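Local coordinates for glycosyl hydrolases family 31 family protein (Aspergillus niger, PDB 6DRU) that hydrolyses xyloglucan oligosaccharides, releasing alpha-xylose from the glucose at their non-reducing end, at residues Arg543-Pro552 with Tyr643-Val654; Ser45-Glu53 with Gln233-Arg241. All blocks are in the same frame, centred on the assembly; numbering follows the deposited sequence.

Interaction 1. Residues Arg543-Pro552 with Tyr643-Val654; sequences RWLAWTTFLP and YMFGPRLLVSPV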
loop_
_atom_site.group_PDB
_atom_site.type_symbol
_atom_site.label_atom_id
_atom_site.label_comp_id
_atom_site.label_asym_id
_atom_site.label_seq_id
_atom_site.Cartn_x
_atom_site.Cartn_y
_atom_site.Cartn_z
ATOM N N ARG A 543 -18.688 16.053 -47.146
ATOM C CA ARG A 543 -18.326 17.170 -46.278
ATOM C C ARG A 543 -17.057 16.861 -45.495
ATOM O O ARG A 543 -16.173 17.717 -45.361
ATOM C CB ARG A 543 -19.476 17.489 -45.323
ATOM C CG ARG A 543 -20.746 17.985 -45.993
ATOM C CD ARG A 543 -20.535 19.342 -46.638
ATOM N NE ARG A 543 -21.804 19.993 -46.942
ATOM C CZ ARG A 543 -21.910 21.185 -47.519
ATOM N NH1 ARG A 543 -20.819 21.859 -47.856
ATOM N NH2 ARG A 543 -23.106 21.704 -47.758
ATOM N N TRP A 544 -16.950 15.637 -44.973
ATOM C CA TRP A 544 -15.800 15.256 -44.160
ATOM C C TRP A 544 -14.538 15.142 -45.009
ATOM O O TRP A 544 -13.476 15.650 -44.632
ATOM C CB TRP A 544 -16.099 13.938 -43.446
ATOM C CG TRP A 544 -15.409 13.759 -42.131
ATOM C CD1 TRP A 544 -14.126 14.101 -41.821
ATOM C CD2 TRP A 544 -15.969 13.183 -40.945
ATOM N NE1 TRP A 544 -13.852 13.775 -40.515
ATOM C CE2 TRP A 544 -14.968 13.210 -39.955
ATOM C CE3 TRP A 544 -17.221 12.649 -40.624
ATOM C CZ2 TRP A 544 -15.180 12.724 -38.667
ATOM C CZ3 TRP A 544 -17.429 12.166 -39.346
ATOM C CH2 TRP A 544 -16.415 12.208 -38.383
ATOM N N LEU A 545 -14.637 14.466 -46.158
ATOM C CA LEU A 545 -13.483 14.306 -47.039
ATOM C C LEU A 545 -12.959 15.653 -47.517
ATOM O O LEU A 545 -11.748 15.833 -47.686
ATOM C CB LEU A 545 -13.861 13.415 -48.227
ATOM C CG LEU A 545 -12.771 12.845 -49.142
ATOM C CD1 LEU A 545 -12.337 13.838 -50.212
ATOM C CD2 LEU A 545 -11.575 12.384 -48.323
ATOM N N ALA A 546 -13.858 16.613 -47.747
ATOM C CA ALA A 546 -13.431 17.942 -48.167
ATOM C C ALA A 546 -12.595 18.619 -47.088
ATOM O O ALA A 546 -11.629 19.330 -47.393
ATOM C CB ALA A 546 -14.647 18.798 -48.522
ATOM N N TRP A 547 -12.949 18.406 -45.818
ATOM C CA TRP A 547 -12.206 19.030 -44.727
ATOM C C TRP A 547 -10.791 18.476 -44.629
ATOM O O TRP A 547 -9.846 19.222 -44.349
ATOM C CB TRP A 547 -12.951 18.837 -43.408
ATOM C CG TRP A 547 -12.189 19.331 -42.218
ATOM C CD1 TRP A 547 -11.488 20.498 -42.120
ATOM C CD2 TRP A 547 -12.042 18.668 -40.957
ATOM N NE1 TRP A 547 -10.918 20.606 -40.874
ATOM C CE2 TRP A 547 -11.242 19.494 -40.142
ATOM C CE3 TRP A 547 -12.509 17.458 -40.438
ATOM C CZ2 TRP A 547 -10.901 19.148 -38.837
ATOM C CZ3 TRP A 547 -12.170 17.116 -39.143
ATOM C CH2 TRP A 547 -11.374 17.958 -38.357
ATOM N N THR A 548 -10.625 17.170 -44.853
ATOM C CA THR A 548 -9.306 16.560 -44.738
ATOM C C THR A 548 -8.321 17.116 -45.757
ATOM O O THR A 548 -7.109 16.964 -45.575
ATOM C CB THR A 548 -9.411 15.043 -44.891
ATOM O OG1 THR A 548 -9.800 14.722 -46.233
ATOM C CG2 THR A 548 -10.442 14.486 -43.924
ATOM N N THR A 549 -8.812 17.752 -46.825
ATOM C CA THR A 549 -7.916 18.431 -47.756
ATOM C C THR A 549 -7.136 19.540 -47.063
ATOM O O THR A 549 -5.973 19.788 -47.402
ATOM C CB THR A 549 -8.709 19.004 -48.932
ATOM O OG1 THR A 549 -9.653 18.030 -49.396
ATOM C CG2 THR A 549 -7.772 19.384 -50.073
ATOM N N PHE A 550 -7.753 20.206 -46.090
ATOM C CA PHE A 550 -7.116 21.313 -45.390
ATOM C C PHE A 550 -6.738 20.900 -43.972
ATOM O O PHE A 550 -7.056 21.594 -43.002
ATOM C CB PHE A 550 -8.040 22.531 -45.395
ATOM C CG PHE A 550 -8.470 22.946 -46.773
ATOM C CD1 PHE A 550 -7.706 23.833 -47.512
ATOM C CD2 PHE A 550 -9.630 22.435 -47.336
ATOM C CE1 PHE A 550 -8.092 24.209 -48.782
ATOM C CE2 PHE A 550 -10.022 22.808 -48.606
ATOM C CZ PHE A 550 -9.252 23.697 -49.331
ATOM N N LEU A 551 -6.056 19.770 -43.856
ATOM C CA LEU A 551 -5.509 19.240 -42.618
ATOM C C LEU A 551 -4.055 18.873 -42.856
ATOM O O LEU A 551 -3.629 18.717 -44.005
ATOM C CB LEU A 551 -6.289 18.008 -42.139
ATOM C CG LEU A 551 -7.650 18.265 -41.500
ATOM C CD1 LEU A 551 -8.335 16.953 -41.164
ATOM C CD2 LEU A 551 -7.486 19.121 -40.255
ATOM N N PRO A 552 -3.254 18.759 -41.789
ATOM C CA PRO A 552 -1.831 18.434 -41.980
ATOM C C PRO A 552 -1.596 17.191 -42.817
ATOM O O PRO A 552 -0.620 17.138 -43.575
ATOM C CB PRO A 552 -1.326 18.258 -40.544
ATOM C CG PRO A 552 -2.190 19.175 -39.750
ATOM C CD PRO A 552 -3.556 19.077 -40.381
ATOM N N TYR A 643 -10.362 27.681 -38.150
ATOM C CA TYR A 643 -8.933 27.743 -37.883
ATOM C C TYR A 643 -8.213 28.245 -39.123
ATOM O O TYR A 643 -8.749 28.216 -40.233
ATOM C CB TYR A 643 -8.376 26.376 -37.473
ATOM C CG TYR A 643 -8.468 25.324 -38.555
ATOM C CD1 TYR A 643 -9.634 24.595 -38.745
ATOM C CD2 TYR A 643 -7.382 25.055 -39.381
ATOM C CE1 TYR A 643 -9.721 23.632 -39.731
ATOM C CE2 TYR A 643 -7.459 24.094 -40.369
ATOM C CZ TYR A 643 -8.631 23.385 -40.540
ATOM O OH TYR A 643 -8.714 22.424 -41.522
ATOM N N MET A 644 -6.984 28.704 -38.913
ATOM C CA MET A 644 -6.100 29.085 -40.004
ATOM C C MET A 644 -5.235 27.883 -40.366
ATOM O O MET A 644 -4.429 27.425 -39.549
ATOM C CB MET A 644 -5.235 30.282 -39.609
ATOM C CG MET A 644 -6.009 31.589 -39.463
ATOM S SD MET A 644 -6.536 32.331 -41.023
ATOM C CE MET A 644 -4.960 32.753 -41.762
ATOM N N PHE A 645 -5.405 27.370 -41.582
ATOM C CA PHE A 645 -4.558 26.297 -42.097
ATOM C C PHE A 645 -3.388 26.946 -42.822
ATOM O O PHE A 645 -3.502 27.347 -43.982
ATOM C CB PHE A 645 -5.348 25.370 -43.013
ATOM C CG PHE A 645 -4.577 24.167 -43.460
ATOM C CD1 PHE A 645 -4.105 23.252 -42.536
ATOM C CD2 PHE A 645 -4.324 23.948 -44.802
ATOM C CE1 PHE A 645 -3.392 22.143 -42.943
ATOM C CE2 PHE A 645 -3.613 22.838 -45.215
ATOM C CZ PHE A 645 -3.148 21.934 -44.284
ATOM N N GLY A 646 -2.257 27.052 -42.133
ATOM C CA GLY A 646 -1.153 27.845 -42.608
ATOM C C GLY A 646 -1.420 29.317 -42.370
ATOM O O GLY A 646 -2.401 29.694 -41.720
ATOM N N PRO A 647 -0.555 30.187 -42.900
ATOM C CA PRO A 647 -0.709 31.626 -42.645
ATOM C C PRO A 647 -1.754 32.318 -43.505
ATOM O O PRO A 647 -2.107 33.466 -43.203
ATOM C CB PRO A 647 0.691 32.177 -42.942
ATOM C CG PRO A 647 1.232 31.253 -43.972
ATOM C CD PRO A 647 0.685 29.885 -43.637
ATOM N N ARG A 648 -2.275 31.672 -44.546
ATOM C CA ARG A 648 -3.129 32.358 -45.506
ATOM C C ARG A 648 -4.551 31.820 -45.592
ATOM O O ARG A 648 -5.455 32.585 -45.930
ATOM C CB ARG A 648 -2.504 32.310 -46.910
ATOM C CG ARG A 648 -1.082 32.845 -46.978
ATOM C CD ARG A 648 -1.062 34.365 -47.049
ATOM N NE ARG A 648 0.290 34.907 -46.927
ATOM C CZ ARG A 648 0.983 35.423 -47.938
ATOM N NH1 ARG A 648 0.449 35.476 -49.150
ATOM N NH2 ARG A 648 2.207 35.894 -47.736
ATOM N N LEU A 649 -4.782 30.546 -45.288
ATOM C CA LEU A 649 -6.092 29.937 -45.478
ATOM C C LEU A 649 -6.881 29.934 -44.176
ATOM O O LEU A 649 -6.337 29.635 -43.111
ATOM C CB LEU A 649 -5.951 28.506 -46.001
ATOM C CG LEU A 649 -5.397 28.360 -47.420
ATOM C CD1 LEU A 649 -5.231 26.895 -47.780
ATOM C CD2 LEU A 649 -6.306 29.054 -48.419
ATOM N N LEU A 650 -8.167 30.273 -44.267
ATOM C CA LEU A 650 -9.100 30.171 -43.151
ATOM C C LEU A 650 -10.168 29.148 -43.515
ATOM O O LEU A 650 -10.897 29.332 -44.494
ATOM C CB LEU A 650 -9.734 31.525 -42.830
ATOM C CG LEU A 650 -10.847 31.501 -41.781
ATOM C CD1 LEU A 650 -10.256 31.512 -40.380
ATOM C CD2 LEU A 650 -11.805 32.666 -41.969
ATOM N N VAL A 651 -10.273 28.088 -42.716
ATOM C CA VAL A 651 -11.127 26.946 -43.020
ATOM C C VAL A 651 -12.233 26.853 -41.978
ATOM O O VAL A 651 -12.016 27.159 -40.800
ATOM C CB VAL A 651 -10.306 25.638 -43.071
ATOM C CG1 VAL A 651 -11.179 24.463 -43.488
ATOM C CG2 VAL A 651 -9.118 25.792 -44.012
ATOM N N SER A 652 -13.421 26.433 -42.419
ATOM C CA SER A 652 -14.554 26.206 -41.521
ATOM C C SER A 652 -15.438 25.133 -42.141
ATOM O O SER A 652 -16.192 25.405 -43.089
ATOM C CB SER A 652 -15.345 27.486 -41.268
ATOM O OG SER A 652 -16.487 27.227 -40.470
ATOM N N PRO A 653 -15.375 23.901 -41.639
ATOM C CA PRO A 653 -16.151 22.815 -42.249
ATOM C C PRO A 653 -17.638 22.949 -41.966
ATOM O O PRO A 653 -18.058 23.511 -40.953
ATOM C CB PRO A 653 -15.579 21.551 -41.592
ATOM C CG PRO A 653 -14.307 21.981 -40.930
ATOM C CD PRO A 653 -14.496 23.414 -40.566
ATOM N N VAL A 654 -18.437 22.412 -42.885
ATOM C CA VAL A 654 -19.885 22.354 -42.710
ATOM C C VAL A 654 -20.217 21.119 -41.883
ATOM O O VAL A 654 -19.938 19.989 -42.296
ATOM C CB VAL A 654 -20.610 22.329 -44.063
ATOM C CG1 VAL A 654 -22.089 22.037 -43.867
ATOM C CG2 VAL A 654 -20.424 23.652 -44.787
#

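Interaction 2. Residues Ser45-Glu53 with Gln233-Arg241; sequences SFIYDPPIE and QRISALTGR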
loop_
_atom_site.group_PDB
_atom_site.type_symbol
_atom_site.label_atom_id
_atom_site.label_comp_id
_atom_site.label_asym_id
_atom_site.label_seq_id
_atom_site.Cartn_x
_atom_site.Cartn_y
_atom_site.Cartn_z
ATOM N N SER A 45 12.872 12.017 -18.698
ATOM C CA SER A 45 12.652 13.425 -18.985
ATOM C C SER A 45 12.316 13.583 -20.458
ATOM O O SER A 45 12.837 12.853 -21.306
ATOM C CB SER A 45 13.882 14.276 -18.639
ATOM O OG SER A 45 13.671 15.638 -18.968
ATOM N N PHE A 46 11.429 14.528 -20.754
ATOM C CA PHE A 46 10.975 14.773 -22.115
ATOM C C PHE A 46 11.461 16.110 -22.656
ATOM O O PHE A 46 11.064 16.500 -23.759
ATOM C CB PHE A 46 9.449 14.691 -22.178
ATOM C CG PHE A 46 8.903 13.344 -21.795
ATOM C CD1 PHE A 46 8.843 12.315 -22.722
ATOM C CD2 PHE A 46 8.461 13.102 -20.503
ATOM C CE1 PHE A 46 8.346 11.070 -22.371
ATOM C CE2 PHE A 46 7.963 11.859 -20.144
ATOM C CZ PHE A 46 7.906 10.843 -21.079
ATOM N N ILE A 47 12.309 16.817 -21.914
ATOM C CA ILE A 47 12.837 18.105 -22.344
ATOM C C ILE A 47 14.320 17.958 -22.656
ATOM O O ILE A 47 15.007 17.079 -22.125
ATOM C CB ILE A 47 12.604 19.208 -21.289
ATOM C CG1 ILE A 47 13.402 18.913 -20.020
ATOM C CG2 ILE A 47 11.121 19.340 -20.977
ATOM C CD1 ILE A 47 13.457 20.077 -19.057
ATOM N N TYR A 48 14.809 18.831 -23.534
ATOM C CA TYR A 48 16.200 18.816 -23.964
ATOM C C TYR A 48 17.054 19.652 -23.020
ATOM O O TYR A 48 16.656 20.742 -22.603
ATOM C CB TYR A 48 16.327 19.352 -25.392
ATOM C CG TYR A 48 15.811 18.411 -26.460
ATOM C CD1 TYR A 48 14.455 18.329 -26.745
ATOM C CD2 TYR A 48 16.682 17.611 -27.187
ATOM C CE1 TYR A 48 13.980 17.471 -27.720
ATOM C CE2 TYR A 48 16.217 16.750 -28.164
ATOM C CZ TYR A 48 14.866 16.683 -28.426
ATOM O OH TYR A 48 14.399 15.828 -29.399
ATOM N N ASP A 49 18.236 19.137 -22.694
ATOM C CA ASP A 49 19.209 19.862 -21.877
ATOM C C ASP A 49 20.564 19.805 -22.570
ATOM O O ASP A 49 21.186 18.724 -22.613
ATOM C CB ASP A 49 19.296 19.288 -20.466
ATOM C CG ASP A 49 20.137 20.146 -19.542
ATOM O OD1 ASP A 49 20.480 21.282 -19.933
ATOM O OD2 ASP A 49 20.453 19.686 -18.423
ATOM N N PRO A 50 21.057 20.922 -23.128
ATOM C CA PRO A 50 20.379 22.221 -23.125
ATOM C C PRO A 50 19.238 22.251 -24.132
ATOM O O PRO A 50 19.174 21.360 -24.979
ATOM C CB PRO A 50 21.492 23.191 -23.521
ATOM C CG PRO A 50 22.367 22.382 -24.412
ATOM C CD PRO A 50 22.331 20.972 -23.869
ATOM N N PRO A 51 18.341 23.232 -24.027
ATOM C CA PRO A 51 17.268 23.347 -25.019
ATOM C C PRO A 51 17.830 23.430 -26.429
ATOM O O PRO A 51 18.956 23.888 -26.646
ATOM C CB PRO A 51 16.553 24.643 -24.620
ATOM C CG PRO A 51 16.809 24.767 -23.159
ATOM C CD PRO A 51 18.189 24.211 -22.935
ATOM N N ILE A 52 17.026 22.965 -27.391
ATOM C CA ILE A 52 17.415 22.977 -28.801
ATOM C C ILE A 52 17.862 24.367 -29.225
ATOM O O ILE A 52 18.713 24.520 -30.110
ATOM C CB ILE A 52 16.245 22.467 -29.672
ATOM C CG1 ILE A 52 16.051 20.963 -29.488
ATOM C CG2 ILE A 52 16.467 22.780 -31.143
ATOM C CD1 ILE A 52 14.709 20.468 -29.973
ATOM N N GLU A 53 17.331 25.396 -28.573
ATOM C CA GLU A 53 17.606 26.777 -28.928
ATOM C C GLU A 53 17.481 27.620 -27.669
ATOM O O GLU A 53 16.453 27.566 -26.988
ATOM C CB GLU A 53 16.634 27.238 -30.017
ATOM C CG GLU A 53 16.333 28.715 -30.066
ATOM C CD GLU A 53 15.237 29.017 -31.066
ATOM O OE1 GLU A 53 15.275 28.444 -32.176
ATOM O OE2 GLU A 53 14.330 29.811 -30.739
ATOM N N GLN A 233 7.373 28.523 -30.103
ATOM C CA GLN A 233 8.797 28.471 -30.415
ATOM C C GLN A 233 9.600 27.990 -29.214
ATOM O O GLN A 233 10.577 27.247 -29.368
ATOM C CB GLN A 233 9.288 29.844 -30.868
ATOM C CG GLN A 233 10.500 29.805 -31.789
ATOM C CD GLN A 233 11.151 31.166 -31.945
ATOM O OE1 GLN A 233 10.469 32.181 -32.085
ATOM N NE2 GLN A 233 12.478 31.192 -31.928
ATOM N N ARG A 234 9.199 28.403 -28.008
ATOM C CA ARG A 234 9.897 27.987 -26.797
ATOM C C ARG A 234 9.564 26.548 -26.420
ATOM O O ARG A 234 10.449 25.801 -25.986
ATOM C CB ARG A 234 9.548 28.931 -25.648
ATOM C CG ARG A 234 9.817 30.398 -25.940
ATOM C CD ARG A 234 11.290 30.738 -25.808
ATOM N NE ARG A 234 11.541 32.161 -26.014
ATOM C CZ ARG A 234 11.944 32.691 -27.164
ATOM N NH1 ARG A 234 12.144 31.916 -28.220
ATOM N NH2 ARG A 234 12.150 33.998 -27.258
ATOM N N ILE A 235 8.300 26.147 -26.572
ATOM C CA ILE A 235 7.900 24.783 -26.235
ATOM C C ILE A 235 8.636 23.785 -27.119
ATOM O O ILE A 235 9.153 22.767 -26.643
ATOM C CB ILE A 235 6.373 24.625 -26.354
ATOM C CG1 ILE A 235 5.658 25.464 -25.295
ATOM C CG2 ILE A 235 5.972 23.162 -26.232
ATOM C CD1 ILE A 235 4.160 25.558 -25.502
ATOM N N SER A 236 8.695 24.065 -28.423
ATOM C CA SER A 236 9.382 23.167 -29.346
ATOM C C SER A 236 10.882 23.134 -29.084
ATOM O O SER A 236 11.515 22.088 -29.257
ATOM C CB SER A 236 9.102 23.583 -30.790
ATOM O OG SER A 236 9.497 24.926 -31.021
ATOM N N ALA A 237 11.468 24.260 -28.671
ATOM C CA ALA A 237 12.877 24.261 -28.298
ATOM C C ALA A 237 13.133 23.459 -27.031
ATOM O O ALA A 237 14.258 22.996 -26.819
ATOM C CB ALA A 237 13.378 25.692 -28.116
ATOM N N LEU A 238 12.117 23.284 -26.188
ATOM C CA LEU A 238 12.268 22.504 -24.969
ATOM C C LEU A 238 12.013 21.021 -25.195
ATOM O O LEU A 238 12.741 20.182 -24.657
ATOM C CB LEU A 238 11.314 23.023 -23.890
ATOM C CG LEU A 238 11.716 24.318 -23.187
ATOM C CD1 LEU A 238 10.520 24.924 -22.477
ATOM C CD2 LEU A 238 12.851 24.065 -22.212
ATOM N N THR A 239 11.006 20.678 -25.998
ATOM C CA THR A 239 10.545 19.303 -26.105
ATOM C C THR A 239 10.790 18.664 -27.465
ATOM O O THR A 239 10.657 17.442 -27.585
ATOM C CB THR A 239 9.046 19.228 -25.782
ATOM O OG1 THR A 239 8.311 19.970 -26.761
ATOM C CG2 THR A 239 8.784 19.825 -24.413
ATOM N N GLY A 240 11.143 19.441 -28.486
ATOM C CA GLY A 240 11.445 18.854 -29.777
ATOM C C GLY A 240 10.961 19.641 -30.977
ATOM O O GLY A 240 9.819 20.109 -31.016
ATOM N N ARG A 241 11.838 19.795 -31.965
ATOM C CA ARG A 241 11.505 20.421 -33.236
ATOM C C ARG A 241 11.207 19.336 -34.262
ATOM O O ARG A 241 12.028 18.438 -34.480
ATOM C CB ARG A 241 12.648 21.313 -33.724
ATOM C CG ARG A 241 12.814 22.603 -32.939
ATOM C CD ARG A 241 11.824 23.663 -33.396
ATOM N NE ARG A 241 11.852 24.841 -32.535
ATOM C CZ ARG A 241 12.839 25.731 -32.521
ATOM N NH1 ARG A 241 13.886 25.574 -33.321
ATOM N NH2 ARG A 241 12.784 26.775 -31.705
#

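Interaction 1. Residues Arg543-Pro552 with Tyr643-Val654
The P653 ring lies over one face of the W547 indole, its CG 3.6 Å from the centroid of the five-membered ring and 17° off the ring normal, a CH-pi contact. A proline suits this place because its CH groups are slightly polarised and its rigid ring holds them still. The other indole face is covered by L551 CD1 from the same segment, so the tryptophan is held flat between two aliphatic groups. With CG anti to the backbone N (chi1 174°), W547 reaches out from helix 535-548 and brings its pyrrole N-H to the tyrosine. There W547 NE1 donates to Y643 OH at 2.9 Å, along a bent path of 130°, and the two rings meet rim to rim. The carbonyl oxygen of F550 lies close to the same hydroxyl, at the edge of the tyrosine ring; a bond there is likely, but its modelled length is doubtful. The F645 ring turns a face to the F550-L551 peptide, with F550 C 3.6 Å above it. The large apolar F550 side chain suits this fully buried position, its CB 3.7 Å from V651 CG2 and its ring edge against L649, F550 CD1 to L649 CD1 being 3.9 Å. At the far end V654 CG1 sits 3.7 Å above the guanidinium plane of R543, whose NH2 bonds to A696 O. The hairpin 643-651 packs on the chain that follows helix 535-548, and P653 and V654 continue along the helix itself, joining (beta/alpha)8 catalytic barrel to C-terminal beta domain as in GH31 enzymes.

Interaction 2. Residues Ser45-Glu53 with Gln233-Arg241
This is a partly buried contact between a loop and a helix end in the N-terminal beta-rich region: residues 45-53, which follow strand 28-35, wrap the last turn of helix 228-239. Carbonyls in a helix's final turn lack a next turn to bond, and here the loop backbone supplies donors. Y48 N bonds to L238 O at 2.7 Å, and I52 N to A237 O at 2.8 Å. G240, with positive phi, turns the chain out of the helix in a conformation that suits glycine, and I52 CD1 rests 3.6 Å from G240 CA. The Y48 ring brings its edge to the L238 and T239 carbonyls. At the outer end, E53 is gripped twice: its OE2 takes Q233 NE2 with the syn lone pair, while R241 NH2 reaches OE1 at 3.0 Å from above the carboxylate plane. R241, bent at chi2 (-81°), also places NH2 on Q233 O and NE on S236 OG. R234 NH1 makes only a long ionic contact with E53 OE2, while its NE forms a salt bridge with D27. L238 packs on strands 187-191 and 216-222. Q477 bonds to G240 O and T239 OG1, and F46 meets W441 and Y473 edge-to-face, placing this helix end where the GH31 N-terminal beta domain meets the barrel.

How the interactions relate
The two contacts share no elements: their centres lie 29 Å apart, and the nearest atoms about 14 Å. Both bring a chain segment against the end of a helix, but with different chemistry. Interaction 1 is entirely buried and joins the catalytic barrel to the C-terminal beta domain; aromatic and aliphatic surfaces do most of the work, and several of its carbonyls are taken by side chains of neighbouring helices, such as R592 and Y598. Interaction 2 is only partly buried and joins two parts of the N-terminal beta domain beside the barrel; two backbone hydrogen bonds to terminal helix carbonyls are joined by a charged network round E53. Both contacts lie away from the xylose pocket.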